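Local coordinates for protein polyphenol oxidase, chloroplastic (Malus domestica, PDB 6ELV) that oxidises mono- and o-diphenols to o-diquinones as a tyrosinase-family enzyme, represented here by its separately expressed C-terminal domain, at residues 56-61 with 98-103. Sequence-based numbering, arbitrary orientation.
Sequences FDRDVA and KKMNTI
Phe56 and Met100 face each other as a hydrogen-bonded antiparallel pair where strand 48-57 ends beside strand 99-107, an outermost strand of a four-stranded antiparallel sheet in this C-terminal domain. Met100 N donates to Phe56 O at 2.9 Å, and Phe56 N returns a longer bond to Met100 O, a plain case of an antiparallel pair continued past the end of a strand by the backbone of the turn that follows. On the same face of the sheet the two side chains run alongside each other: Met100 CB lies off-centre over the Phe56 ring in a CH-pi contact, while the methionine chain bends so that its methyl CE comes to 3.3 Å from Phe56 CZ. The sulfur sits obliquely to the ring, a Met-aromatic contact, and Thr102 CG2 meets the ring edge near its plane. With CG between backbone N and carbonyl carbon (chi1 53°), the Phe56 ring is brought alongside the Met100 side chain, close enough for CZ to touch CE. Ser89 of strand 82-89 touches both Phe56 and Met100.

Arg58 extends the pairing into the type I turn Asp57-Val60. Its N reaches Lys98 O at 2.9 Å in an almost straight bond, and its extended chain crosses Met100 at about a right angle, laying one guanidinium face against Met100 CB and SD. NE donates to Lys99 O at 2.9 Å from above the carbonyl plane, and His92 NE2 holds NH1. An alanine here would remove the guanidinium, which would probably leave Lys99 O without its side-chain donor and uncover one flank of Met100.

Farther out, Lys99 NZ forms a salt bridge with Glu55, whereas Asp57 and Lys98 are joined through solvent: one water donates to Asp57 OD1 at 2.9 Å and accepts from Lys98 NZ at 3.1 Å. A second water donates to Lys98 O and accepts from Asp59 N at 3.1 Å.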
loop_
_atom_site.group_PDB
_atom_site.type_symbol
_atom_site.label_atom_id
_atom_site.label_comp_id
_atom_site.label_asym_id
_atom_site.label_seq_id
_atom_site.Cartn_x
_atom_site.Cartn_y
_atom_site.Cartn_z
ATOM N N PHE A 56 11.317 9.275 6.367
ATOM C CA PHE A 56 11.561 9.068 7.788
ATOM C C PHE A 56 13.015 9.422 8.078
ATOM O O PHE A 56 13.843 9.517 7.169
ATOM C CB PHE A 56 11.285 7.611 8.199
ATOM C CG PHE A 56 12.025 6.609 7.359
ATOM C CD1 PHE A 56 11.509 6.173 6.146
ATOM C CD2 PHE A 56 13.274 6.148 7.752
ATOM C CE1 PHE A 56 12.214 5.289 5.368
ATOM C CE2 PHE A 56 13.979 5.253 6.971
ATOM C CZ PHE A 56 13.446 4.830 5.778
ATOM N N ASP A 57 13.313 9.608 9.358
ATOM C CA ASP A 57 14.688 9.832 9.789
ATOM C C ASP A 57 15.434 8.502 9.773
ATOM O O ASP A 57 14.957 7.510 10.327
ATOM C CB ASP A 57 14.730 10.402 11.207
ATOM C CG ASP A 57 14.378 11.881 11.278
ATOM O OD1 ASP A 57 14.043 12.507 10.259
ATOM O OD2 ASP A 57 14.425 12.418 12.401
ATOM N N ARG A 58 16.640 8.498 9.199
ATOM C CA ARG A 58 17.393 7.257 9.057
ATOM C C ARG A 58 17.767 6.628 10.392
ATOM O O ARG A 58 17.925 5.405 10.458
ATOM C CB ARG A 58 18.637 7.495 8.210
ATOM C CG ARG A 58 18.314 7.724 6.751
ATOM C CD ARG A 58 19.555 8.164 5.975
ATOM N NE ARG A 58 19.245 8.448 4.575
ATOM C CZ ARG A 58 19.412 7.599 3.567
ATOM N NH1 ARG A 58 19.938 6.401 3.778
ATOM N NH2 ARG A 58 19.077 7.960 2.338
ATOM N N ASP A 59 17.897 7.423 11.462
ATOM C CA ASP A 59 18.240 6.880 12.775
ATOM C C ASP A 59 17.041 6.324 13.537
ATOM O O ASP A 59 17.190 5.950 14.705
ATOM C CB ASP A 59 19.030 7.889 13.626
ATOM C CG ASP A 59 18.248 9.152 13.959
ATOM O OD1 ASP A 59 17.017 9.199 13.775
ATOM O OD2 ASP A 59 18.889 10.119 14.412
ATOM N N VAL A 60 15.876 6.243 12.898
ATOM C CA VAL A 60 14.670 5.682 13.495
ATOM C C VAL A 60 14.369 4.380 12.760
ATOM O O VAL A 60 14.164 4.389 11.542
ATOM C CB VAL A 60 13.490 6.661 13.375
ATOM C CG1 VAL A 60 12.185 6.002 13.834
ATOM C CG2 VAL A 60 13.764 7.943 14.159
ATOM N N ALA A 61 14.324 3.259 13.483
ATOM C CA ALA A 61 13.874 2.014 12.868
ATOM C C ALA A 61 12.421 2.169 12.442
ATOM O O ALA A 61 11.596 2.690 13.203
ATOM C CB ALA A 61 13.975 0.859 13.861
ATOM N N LYS A 98 19.957 13.288 6.620
ATOM C CA LYS A 98 19.273 12.880 7.837
ATOM C C LYS A 98 18.147 11.897 7.538
ATOM O O LYS A 98 17.860 11.006 8.347
ATOM C CB LYS A 98 18.691 14.118 8.517
ATOM C CG LYS A 98 17.966 13.842 9.812
ATOM C CD LYS A 98 17.399 15.107 10.430
ATOM C CE LYS A 98 16.058 15.482 9.831
ATOM N NZ LYS A 98 15.398 16.579 10.602
ATOM N N LYS A 99 17.479 12.062 6.404
ATOM C CA LYS A 99 16.249 11.348 6.111
ATOM C C LYS A 99 16.461 10.432 4.912
ATOM O O LYS A 99 17.409 10.583 4.129
ATOM C CB LYS A 99 15.139 12.340 5.787
ATOM C CG LYS A 99 14.827 13.272 6.949
ATOM C CD LYS A 99 13.466 13.876 6.788
ATOM C CE LYS A 99 13.512 14.792 5.587
ATOM N NZ LYS A 99 12.236 15.480 5.281
ATOM N N MET A 100 15.550 9.480 4.770
ATOM C CA MET A 100 15.408 8.690 3.560
ATOM C C MET A 100 14.050 8.989 2.947
ATOM O O MET A 100 13.058 9.161 3.663
ATOM C CB MET A 100 15.516 7.193 3.873
ATOM C CG MET A 100 15.384 6.232 2.687
ATOM S SD MET A 100 16.597 4.923 2.792
ATOM C CE MET A 100 16.541 4.677 4.577
ATOM N N ASN A 101 14.019 9.055 1.621
ATOM C CA ASN A 101 12.789 9.190 0.858
ATOM C C ASN A 101 12.811 8.065 -0.162
ATOM O O ASN A 101 13.680 8.039 -1.043
ATOM C CB ASN A 101 12.712 10.553 0.176
ATOM C CG ASN A 101 11.352 10.807 -0.439
ATOM O OD1 ASN A 101 10.814 9.960 -1.140
ATOM N ND2 ASN A 101 10.779 11.965 -0.153
ATOM N N THR A 102 11.877 7.129 -0.033
ATOM C CA THR A 102 11.962 5.886 -0.775
ATOM C C THR A 102 10.566 5.424 -1.193
ATOM O O THR A 102 9.589 6.171 -1.121
ATOM C CB THR A 102 12.792 4.876 0.024
ATOM O OG1 THR A 102 13.092 3.755 -0.806
ATOM C CG2 THR A 102 12.078 4.423 1.299
ATOM N N ILE A 103 10.487 4.174 -1.637
ATOM C CA ILE A 103 9.305 3.638 -2.296
ATOM C C ILE A 103 9.222 2.164 -1.939
ATOM O O ILE A 103 10.227 1.531 -1.609
ATOM C CB ILE A 103 9.459 3.846 -3.822
ATOM C CG1 ILE A 103 8.200 3.491 -4.616
ATOM C CG2 ILE A 103 10.641 3.058 -4.338
ATOM C CD1 ILE A 103 8.180 4.195 -5.941
HETATM O O HOH W 1 12.735 15.093 10.698
HETATM O O HOH W 2 18.507 10.403 10.984
#